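Local structure of putative polyketide cyclase (Pseudomonas putida KT2440, 3F7X) at residues A[22-30]-A[125-134]; A[41-51]-A[61-69]. The protein is of unknown function but may be a polyketide cyclase, its SnoaL-like cone-shaped fold probably binding a small organic molecule. All blocks are in the same frame, centred on the assembly; numbering follows the deposited sequence.

Interaction 1 of 2, residues A[22-30]-A[125-134]; sequences ATELVNAYY and AFFYIHCGKI. With EDO (1,2-ethanediol), chain H; EDO (1,2-ethanediol), chain D.
Helix 22-30 lies across strand 125-130 at 120° between their N-to-C directions, the axes 10.4 Å apart at closest, so that Ala22 meets Ile129 near the turn and Tyr30 meets Ala125 at the other end. No hydrogen bond crosses; aliphatic and aromatic side chains make the contact. At its middle Phe127 takes Val26 over one face and turns its edge to Tyr29 and the Tyr30 hydroxyl. Val26 CG2 sits over the centre of that face, 4.0 Å from the ring centroid. The Phe127 edge points at a face of Tyr29 in a T-shaped pair, planes at 83°, with CE2 of Phe127 3.9 Å from CE2 of Tyr29. Tyr30 OH also touches Ala125 CB, at 3.3 Å. Tyr29 CG is anti to the backbone N (chi1 179°), which carries the ring across toward the sheet, where Ile134 CD1 comes within 3.6 Å of its CD1. Its OH is hydrogen-bonded at 2.6 Å to O1 of an ethanediol, probably from the crystallisation liquor. A leucine in place of Tyr29 would probably leave the Phe127 edge without a ring face and open a gap beside Ile134. Toward the turn, Leu25 CD2 meets Ile129 CG2 tip to tip and slides past Ile134 CG1, while Ile129 CD1 touches Ala22 CB at 3.5 Å. The two strands are joined by a type I' turn, His130 to Lys133, a tight beta hairpin. The helix thus packs on one face of the sheet, also touching strands 76-87 and 93-104, while Phe126 points away from it to meet Phe126 of the second subunit.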
loop_
_atom_site.group_PDB
_atom_site.type_symbol
_atom_site.label_atom_id
_atom_site.label_comp_id
_atom_site.label_asym_id
_atom_site.label_seq_id
_atom_site.Cartn_x
_atom_site.Cartn_y
_atom_site.Cartn_z
ATOM N N ALA A 22 -6.097 -9.677 15.533
ATOM C CA ALA A 22 -5.193 -9.101 14.534
ATOM C C ALA A 22 -5.025 -7.595 14.744
ATOM O O ALA A 22 -3.916 -7.064 14.608
ATOM C CB ALA A 22 -5.695 -9.406 13.120
ATOM N N THR A 23 -6.124 -6.921 15.080
ATOM C CA THR A 23 -6.088 -5.475 15.338
ATOM C C THR A 23 -5.173 -5.169 16.512
ATOM O O THR A 23 -4.347 -4.246 16.458
ATOM C CB THR A 23 -7.522 -4.933 15.536
ATOM O OG1 THR A 23 -8.257 -5.124 14.329
ATOM C CG2 THR A 23 -7.475 -3.474 15.882
ATOM N N GLU A 24 -5.320 -5.938 17.584
ATOM C CA GLU A 24 -4.454 -5.760 18.717
ATOM C C GLU A 24 -2.985 -6.032 18.413
ATOM O O GLU A 24 -2.104 -5.312 18.876
ATOM C CB GLU A 24 -4.913 -6.632 19.880
ATOM C CG GLU A 24 -6.261 -6.155 20.485
ATOM C CD GLU A 24 -6.943 -7.150 21.426
ATOM O OE1 GLU A 24 -6.646 -8.358 21.391
ATOM O OE2 GLU A 24 -7.806 -6.693 22.211
ATOM N N LEU A 25 -2.724 -7.054 17.627
ATOM C CA LEU A 25 -1.392 -7.438 17.232
ATOM C C LEU A 25 -0.711 -6.306 16.420
ATOM O O LEU A 25 0.429 -5.897 16.682
ATOM C CB LEU A 25 -1.479 -8.707 16.430
ATOM C CG LEU A 25 -0.186 -9.312 15.972
ATOM C CD1 LEU A 25 0.783 -9.621 17.066
ATOM C CD2 LEU A 25 -0.455 -10.599 15.148
ATOM N N VAL A 26 -1.442 -5.773 15.441
ATOM C CA VAL A 26 -0.925 -4.684 14.604
ATOM C C VAL A 26 -0.796 -3.406 15.429
ATOM O O VAL A 26 0.176 -2.681 15.265
ATOM C CB VAL A 26 -1.750 -4.527 13.311
ATOM C CG1 VAL A 26 -1.327 -3.277 12.564
ATOM C CG2 VAL A 26 -1.616 -5.800 12.453
ATOM N N ASN A 27 -1.744 -3.120 16.308
ATOM C CA ASN A 27 -1.568 -1.988 17.213
ATOM C C ASN A 27 -0.294 -2.135 18.060
ATOM O O ASN A 27 0.412 -1.166 18.279
ATOM C CB ASN A 27 -2.734 -1.854 18.160
ATOM C CG ASN A 27 -3.950 -1.273 17.538
ATOM O OD1 ASN A 27 -3.883 -0.560 16.581
ATOM N ND2 ASN A 27 -5.118 -1.556 18.157
ATOM N N ALA A 28 -0.025 -3.350 18.543
ATOM C CA ALA A 28 1.181 -3.587 19.332
ATOM C C ALA A 28 2.452 -3.402 18.497
ATOM O O ALA A 28 3.432 -2.862 19.010
ATOM C CB ALA A 28 1.135 -5.011 19.966
ATOM N N TYR A 29 2.408 -3.827 17.239
ATOM C CA TYR A 29 3.486 -3.625 16.299
ATOM C C TYR A 29 3.821 -2.168 16.165
ATOM O O TYR A 29 4.985 -1.774 16.321
ATOM C CB TYR A 29 3.067 -4.250 14.969
ATOM C CG TYR A 29 4.040 -4.149 13.812
ATOM C CD1 TYR A 29 4.972 -5.162 13.591
ATOM C CD2 TYR A 29 3.932 -3.164 12.873
ATOM C CE1 TYR A 29 5.820 -5.112 12.498
ATOM C CE2 TYR A 29 4.772 -3.104 11.769
ATOM C CZ TYR A 29 5.727 -4.075 11.591
ATOM O OH TYR A 29 6.591 -4.056 10.503
ATOM N N TYR A 30 2.804 -1.345 15.943
ATOM C CA TYR A 30 3.054 0.080 15.791
ATOM C C TYR A 30 3.385 0.787 17.108
ATOM O O TYR A 30 4.147 1.744 17.079
ATOM C CB TYR A 30 1.891 0.755 15.056
ATOM C CG TYR A 30 1.934 0.381 13.582
ATOM C CD1 TYR A 30 3.050 0.674 12.810
ATOM C CD2 TYR A 30 0.920 -0.325 12.974
ATOM C CE1 TYR A 30 3.126 0.287 11.475
ATOM C CE2 TYR A 30 0.982 -0.713 11.664
ATOM C CZ TYR A 30 2.070 -0.403 10.905
ATOM O OH TYR A 30 2.138 -0.782 9.590
ATOM N N ALA A 125 0.613 -0.395 5.250
ATOM C CA ALA A 125 1.159 -1.738 5.263
ATOM C C ALA A 125 0.042 -2.747 5.207
ATOM O O ALA A 125 -1.067 -2.497 5.678
ATOM C CB ALA A 125 2.033 -1.958 6.496
ATOM N N PHE A 126 0.378 -3.899 4.646
ATOM C CA PHE A 126 -0.488 -5.058 4.671
ATOM C C PHE A 126 0.209 -6.194 5.415
ATOM O O PHE A 126 1.437 -6.343 5.344
ATOM C CB PHE A 126 -0.837 -5.527 3.249
ATOM C CG PHE A 126 -1.764 -4.562 2.527
ATOM C CD1 PHE A 126 -3.147 -4.685 2.689
ATOM C CD2 PHE A 126 -1.290 -3.515 1.767
ATOM C CE1 PHE A 126 -3.991 -3.791 2.084
ATOM C CE2 PHE A 126 -2.152 -2.651 1.180
ATOM C CZ PHE A 126 -3.479 -2.803 1.325
ATOM N N PHE A 127 -0.608 -6.997 6.103
ATOM C CA PHE A 127 -0.121 -8.060 6.969
ATOM C C PHE A 127 -0.822 -9.369 6.672
ATOM O O PHE A 127 -2.037 -9.399 6.396
ATOM C CB PHE A 127 -0.404 -7.718 8.427
ATOM C CG PHE A 127 0.240 -6.460 8.903
ATOM C CD1 PHE A 127 -0.390 -5.256 8.734
ATOM C CD2 PHE A 127 1.474 -6.474 9.496
ATOM C CE1 PHE A 127 0.209 -4.073 9.153
ATOM C CE2 PHE A 127 2.079 -5.290 9.929
ATOM C CZ PHE A 127 1.435 -4.099 9.766
ATOM N N TYR A 128 -0.078 -10.472 6.799
ATOM C CA TYR A 128 -0.627 -11.817 6.929
ATOM C C TYR A 128 -0.225 -12.292 8.318
ATOM O O TYR A 128 0.934 -12.132 8.717
ATOM C CB TYR A 128 -0.056 -12.744 5.858
ATOM C CG TYR A 128 -0.388 -14.194 6.030
ATOM C CD1 TYR A 128 -1.703 -14.630 6.119
ATOM C CD2 TYR A 128 0.610 -15.133 6.129
ATOM C CE1 TYR A 128 -2.002 -15.974 6.273
ATOM C CE2 TYR A 128 0.305 -16.495 6.291
ATOM C CZ TYR A 128 -0.991 -16.880 6.368
ATOM O OH TYR A 128 -1.295 -18.214 6.523
ATOM N N ILE A 129 -1.186 -12.856 9.031
ATOM C CA ILE A 129 -1.050 -13.295 10.408
ATOM C C ILE A 129 -1.393 -14.772 10.482
ATOM O O ILE A 129 -2.397 -15.209 9.934
ATOM C CB ILE A 129 -1.969 -12.471 11.327
ATOM C CG1 ILE A 129 -1.474 -11.021 11.323
ATOM C CG2 ILE A 129 -2.030 -13.036 12.769
ATOM C CD1 ILE A 129 -2.515 -10.043 11.798
ATOM N N HIS A 130 -0.533 -15.525 11.151
ATOM C CA HIS A 130 -0.689 -16.970 11.241
ATOM C C HIS A 130 -0.142 -17.431 12.558
ATOM O O HIS A 130 0.908 -16.982 12.979
ATOM C CB HIS A 130 0.009 -17.655 10.061
ATOM C CG HIS A 130 -0.350 -19.109 9.878
ATOM N ND1 HIS A 130 -1.597 -19.528 9.474
ATOM C CD2 HIS A 130 0.404 -20.233 9.976
ATOM C CE1 HIS A 130 -1.604 -20.845 9.356
ATOM N NE2 HIS A 130 -0.410 -21.297 9.675
ATOM N N CYS A 131 -0.879 -18.287 13.250
ATOM C CA CYS A 131 -0.474 -18.785 14.591
ATOM C C CYS A 131 -0.155 -17.684 15.540
ATOM O O CYS A 131 0.758 -17.774 16.358
ATOM C CB CYS A 131 0.739 -19.685 14.555
ATOM S SG CYS A 131 0.296 -21.089 13.782
ATOM N N GLY A 132 -0.928 -16.609 15.468
ATOM C CA GLY A 132 -0.794 -15.491 16.375
ATOM C C GLY A 132 0.442 -14.615 16.197
ATOM O O GLY A 132 0.721 -13.792 17.034
ATOM N N LYS A 133 1.138 -14.743 15.071
ATOM C CA LYS A 133 2.313 -13.929 14.747
ATOM C C LYS A 133 2.135 -13.275 13.381
ATOM O O LYS A 133 1.424 -13.783 12.524
ATOM C CB LYS A 133 3.585 -14.789 14.709
ATOM C CG LYS A 133 3.952 -15.408 16.036
ATOM C CD LYS A 133 4.368 -14.335 17.055
ATOM C CE LYS A 133 4.676 -15.006 18.377
ATOM N NZ LYS A 133 5.554 -16.174 18.101
ATOM N N ILE A 134 2.841 -12.183 13.188
ATOM C CA ILE A 134 2.892 -11.513 11.896
ATOM C C ILE A 134 3.859 -12.320 11.014
ATOM O O ILE A 134 5.062 -12.387 11.295
ATOM C CB ILE A 134 3.328 -10.056 12.045
ATOM C CG1 ILE A 134 2.225 -9.245 12.764
ATOM C CG2 ILE A 134 3.688 -9.446 10.665
ATOM C CD1 ILE A 134 2.689 -7.885 13.276
HETATM C C1 EDO H . -4.358 -16.529 12.541
HETATM O O1 EDO H . -3.588 -16.770 13.743
HETATM C C2 EDO H . -5.812 -16.250 12.892
HETATM O O2 EDO H . -6.586 -16.172 11.696
HETATM C C1 EDO D . 7.916 -1.153 9.358
HETATM O O1 EDO D . 6.794 -1.928 9.040
HETATM C C2 EDO D . 9.236 -1.870 8.980
HETATM O O2 EDO D . 9.323 -2.155 7.542
#

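Interaction 2 of 2, residues A[41-51]-A[61-69]. With EDO (1,2-ethanediol), chain D.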
loop_
_atom_site.group_PDB
_atom_site.type_symbol
_atom_site.label_atom_id
_atom_site.label_comp_id
_atom_site.label_asym_id
_atom_site.label_seq_id
_atom_site.Cartn_x
_atom_site.Cartn_y
_atom_site.Cartn_z
ATOM N N PHE A 41 8.848 -5.357 19.352
ATOM C CA PHE A 41 8.527 -5.331 17.913
ATOM C C PHE A 41 8.839 -6.684 17.263
ATOM O O PHE A 41 7.986 -7.288 16.616
ATOM C CB PHE A 41 9.354 -4.205 17.283
ATOM C CG PHE A 41 9.139 -3.988 15.814
ATOM C CD1 PHE A 41 8.084 -3.212 15.339
ATOM C CD2 PHE A 41 10.002 -4.569 14.899
ATOM C CE1 PHE A 41 7.928 -3.027 13.975
ATOM C CE2 PHE A 41 9.819 -4.403 13.542
ATOM C CZ PHE A 41 8.794 -3.620 13.086
ATOM N N LEU A 42 10.054 -7.171 17.489
ATOM C CA LEU A 42 10.497 -8.398 16.830
ATOM C C LEU A 42 9.760 -9.625 17.391
ATOM O O LEU A 42 9.557 -10.599 16.671
ATOM C CB LEU A 42 12.006 -8.563 16.989
ATOM C CG LEU A 42 12.865 -7.517 16.250
ATOM C CD1 LEU A 42 14.322 -7.644 16.681
ATOM C CD2 LEU A 42 12.740 -7.664 14.738
ATOM N N ALA A 43 9.312 -9.557 18.643
ATOM C CA ALA A 43 8.607 -10.676 19.270
ATOM C C ALA A 43 7.304 -10.990 18.566
ATOM O O ALA A 43 6.797 -12.112 18.681
ATOM C CB ALA A 43 8.335 -10.412 20.737
ATOM N N LEU A 44 6.727 -9.995 17.884
ATOM C CA LEU A 44 5.446 -10.179 17.216
ATOM C C LEU A 44 5.561 -10.877 15.874
ATOM O O LEU A 44 4.554 -11.224 15.285
ATOM C CB LEU A 44 4.824 -8.810 16.969
ATOM C CG LEU A 44 4.585 -8.024 18.255
ATOM C CD1 LEU A 44 4.103 -6.633 17.961
ATOM C CD2 LEU A 44 3.633 -8.718 19.230
ATOM N N LEU A 45 6.777 -11.041 15.383
ATOM C CA LEU A 45 7.008 -11.561 14.045
ATOM C C LEU A 45 7.320 -13.045 14.056
ATOM O O LEU A 45 7.994 -13.570 14.962
ATOM C CB LEU A 45 8.228 -10.867 13.422
ATOM C CG LEU A 45 8.190 -9.327 13.394
ATOM C CD1 LEU A 45 9.461 -8.783 12.738
ATOM C CD2 LEU A 45 6.918 -8.788 12.738
ATOM N N SER A 46 6.888 -13.744 13.018
ATOM C CA SER A 46 7.260 -15.132 12.916
ATOM C C SER A 46 8.742 -15.254 12.549
ATOM O O SER A 46 9.360 -14.351 11.988
ATOM C CB SER A 46 6.401 -15.817 11.890
ATOM O OG SER A 46 6.741 -15.332 10.626
ATOM N N GLU A 47 9.341 -16.375 12.918
ATOM C CA GLU A 47 10.757 -16.624 12.566
ATOM C C GLU A 47 11.015 -16.550 11.068
ATOM O O GLU A 47 12.083 -16.139 10.643
ATOM C CB GLU A 47 11.236 -17.997 13.074
ATOM C CG GLU A 47 12.682 -18.349 12.649
ATOM C CD GLU A 47 13.768 -17.451 13.247
ATOM O OE1 GLU A 47 13.485 -16.745 14.174
ATOM O OE2 GLU A 47 14.934 -17.509 12.826
ATOM N N ASP A 48 10.011 -16.952 10.266
ATOM C CA ASP A 48 10.101 -16.936 8.828
ATOM C C ASP A 48 9.312 -15.818 8.170
ATOM O O ASP A 48 8.883 -15.936 7.017
ATOM C CB ASP A 48 9.700 -18.303 8.330
ATOM C CG ASP A 48 10.769 -19.356 8.705
ATOM O OD1 ASP A 48 11.988 -19.057 8.558
ATOM O OD2 ASP A 48 10.417 -20.505 9.061
ATOM N N VAL A 49 9.156 -14.725 8.897
ATOM C CA VAL A 49 8.421 -13.571 8.389
ATOM C C VAL A 49 8.936 -13.130 7.014
ATOM O O VAL A 49 10.139 -13.039 6.769
ATOM C CB VAL A 49 8.516 -12.411 9.398
ATOM C CG1 VAL A 49 9.955 -11.983 9.670
ATOM C CG2 VAL A 49 7.661 -11.191 8.958
ATOM N N ILE A 50 7.986 -12.825 6.139
ATOM C CA ILE A 50 8.252 -12.275 4.831
ATOM C C ILE A 50 8.140 -10.775 4.934
ATOM O O ILE A 50 7.110 -10.256 5.398
ATOM C CB ILE A 50 7.246 -12.825 3.786
ATOM C CG1 ILE A 50 7.428 -14.319 3.627
ATOM C CG2 ILE A 50 7.363 -12.038 2.477
ATOM C CD1 ILE A 50 6.316 -14.956 2.824
ATOM N N HIS A 51 9.169 -10.083 4.485
ATOM C CA HIS A 51 9.183 -8.612 4.549
ATOM C C HIS A 51 9.356 -8.024 3.166
ATOM O O HIS A 51 10.440 -8.138 2.561
ATOM C CB HIS A 51 10.332 -8.140 5.443
ATOM C CG HIS A 51 10.325 -6.679 5.736
ATOM N ND1 HIS A 51 11.392 -6.043 6.307
ATOM C CD2 HIS A 51 9.365 -5.738 5.575
ATOM C CE1 HIS A 51 11.088 -4.776 6.512
ATOM N NE2 HIS A 51 9.850 -4.574 6.094
ATOM N N GLY A 61 12.796 -13.814 6.743
ATOM C CA GLY A 61 13.233 -14.261 8.040
ATOM C C GLY A 61 13.424 -13.166 9.052
ATOM O O GLY A 61 13.672 -11.994 8.723
ATOM N N LYS A 62 13.275 -13.552 10.300
ATOM C CA LYS A 62 13.398 -12.613 11.386
ATOM C C LYS A 62 14.791 -11.999 11.509
ATOM O O LYS A 62 14.927 -10.816 11.839
ATOM C CB LYS A 62 12.960 -13.250 12.700
ATOM C CG LYS A 62 13.104 -12.308 13.899
ATOM C CD LYS A 62 12.488 -12.867 15.156
ATOM C CE LYS A 62 10.989 -12.900 15.095
ATOM N NZ LYS A 62 10.404 -13.428 16.357
ATOM N N ALA A 63 15.852 -12.793 11.273
ATOM C CA ALA A 63 17.200 -12.218 11.376
ATOM C C ALA A 63 17.368 -11.057 10.412
ATOM O O ALA A 63 17.931 -10.007 10.759
ATOM C CB ALA A 63 18.317 -13.282 11.153
ATOM N N ARG A 64 16.894 -11.219 9.191
ATOM C CA ARG A 64 17.012 -10.139 8.205
ATOM C C ARG A 64 16.155 -8.942 8.642
ATOM O O ARG A 64 16.571 -7.796 8.451
ATOM C CB ARG A 64 16.644 -10.590 6.786
ATOM C CG ARG A 64 17.720 -11.402 6.090
ATOM C CD ARG A 64 17.545 -11.423 4.582
ATOM N NE ARG A 64 18.158 -10.268 3.929
ATOM C CZ ARG A 64 18.087 -9.983 2.621
ATOM N NH1 ARG A 64 17.391 -10.749 1.798
ATOM N NH2 ARG A 64 18.691 -8.902 2.162
ATOM N N PHE A 65 14.985 -9.198 9.227
ATOM C CA PHE A 65 14.132 -8.095 9.671
ATOM C C PHE A 65 14.811 -7.318 10.815
ATOM O O PHE A 65 14.775 -6.097 10.870
ATOM C CB PHE A 65 12.766 -8.656 10.062
ATOM C CG PHE A 65 11.587 -7.721 9.808
ATOM C CD1 PHE A 65 11.587 -6.420 10.251
ATOM C CD2 PHE A 65 10.445 -8.195 9.169
ATOM C CE1 PHE A 65 10.484 -5.613 10.023
ATOM C CE2 PHE A 65 9.363 -7.383 8.976
ATOM C CZ PHE A 65 9.406 -6.098 9.390
ATOM N N ALA A 66 15.468 -8.047 11.728
ATOM C CA ALA A 66 16.192 -7.396 12.819
ATOM C C ALA A 66 17.314 -6.532 12.255
ATOM O O ALA A 66 17.539 -5.408 12.709
ATOM C CB ALA A 66 16.741 -8.474 13.774
ATOM N N ALA A 67 18.029 -7.044 11.255
ATOM C CA ALA A 67 19.095 -6.281 10.601
ATOM C C ALA A 67 18.548 -5.052 9.899
ATOM O O ALA A 67 19.144 -3.977 9.935
ATOM C CB ALA A 67 19.861 -7.164 9.620
ATOM N N PHE A 68 17.386 -5.184 9.256
ATOM C CA PHE A 68 16.711 -4.054 8.619
ATOM C C PHE A 68 16.392 -2.966 9.644
ATOM O O PHE A 68 16.642 -1.789 9.396
ATOM C CB PHE A 68 15.446 -4.558 7.921
ATOM C CG PHE A 68 14.671 -3.475 7.214
ATOM C CD1 PHE A 68 13.741 -2.708 7.903
ATOM C CD2 PHE A 68 14.848 -3.243 5.872
ATOM C CE1 PHE A 68 13.013 -1.713 7.250
ATOM C CE2 PHE A 68 14.106 -2.268 5.232
ATOM C CZ PHE A 68 13.217 -1.523 5.934
HETATM N N MSE A 69 15.864 -3.375 10.784
HETATM C CA MSE A 69 15.539 -2.420 11.811
HETATM C C MSE A 69 16.778 -1.781 12.427
HETATM O O MSE A 69 16.741 -0.606 12.782
HETATM C CB MSE A 69 14.627 -2.997 12.895
HETATM C CG MSE A 69 13.270 -3.427 12.399
HETATM SE SE MSE A 69 12.281 -2.033 11.488
HETATM C CE MSE A 69 11.876 -0.993 13.076
HETATM C C1 EDO D . 7.916 -1.153 9.358
HETATM O O1 EDO D . 6.794 -1.928 9.040
HETATM C C2 EDO D . 9.236 -1.870 8.980
HETATM O O2 EDO D . 9.323 -2.155 7.542
HETATM O O HOH W 1 15.792 -15.710 10.959
#
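His51 and Phe65 lie face on face in an offset stack, centroids 3.8 Å apart and planes at 4°. The opposite face of Phe65 takes Leu45 CD1, 3.8 Å from the ring centroid, sandwiching the ring. The His51 edge meets a face of Phe68, its CE1 lying over the ring centre. His51 NE2 has Asn139 ND2 as its main partner and also makes a bent bond (133°) to an ethanediol O2 at 2.9 Å. Phe41 meets Phe65 obliquely, its CE2 3.8 Å from Phe65 CE1, and Met69, a selenomethionine, lays its CE over one face of the Phe41 ring. Backbone and lysine bonds hold the start of helix 62-75. Gly61, at the N-cap, gives its N to Val49 O at 2.8 Å, and Lys62 N reaches Glu47 O. The Lys62 chain, bent at chi3 (-70°), brings NZ to Leu45 O (2.8 Å) and Leu42 O (3.0 Å). Leu42 O also accepts from Leu45 N, on the other side of its carbonyl plane. A water links Glu47 OE2 to Ala63 N. The helix is held against helix 38-43 and strand 49-52, with Tyr29 of helix 22-35 and Val137 of strand 133-141 also touching Phe65.

How the interactions relate
The centres of the two interactions lie about 13 Å apart, and interaction 2 is nested along the chain inside the loop that interaction 1 closes: helix 22-35 leads into helix 38-43, and strand 125-130 returns much later. Both reach the same mixed sheet, where strands 49-52 and 133-141 are neighbours. They touch directly, with probable backbone hydrogen bonds from Ile134 N to Leu44 O and from Ser46 N to Ile134 O, and with the rings of Tyr29 and Phe41 packed together. One ethanediol is bonded by Tyr29, His51 and Asn139, which suggests that both contacts line one pocket with aromatic walls and polar groups, as in SnoaL-like relatives, though the diol probably comes from the crystallisation liquor.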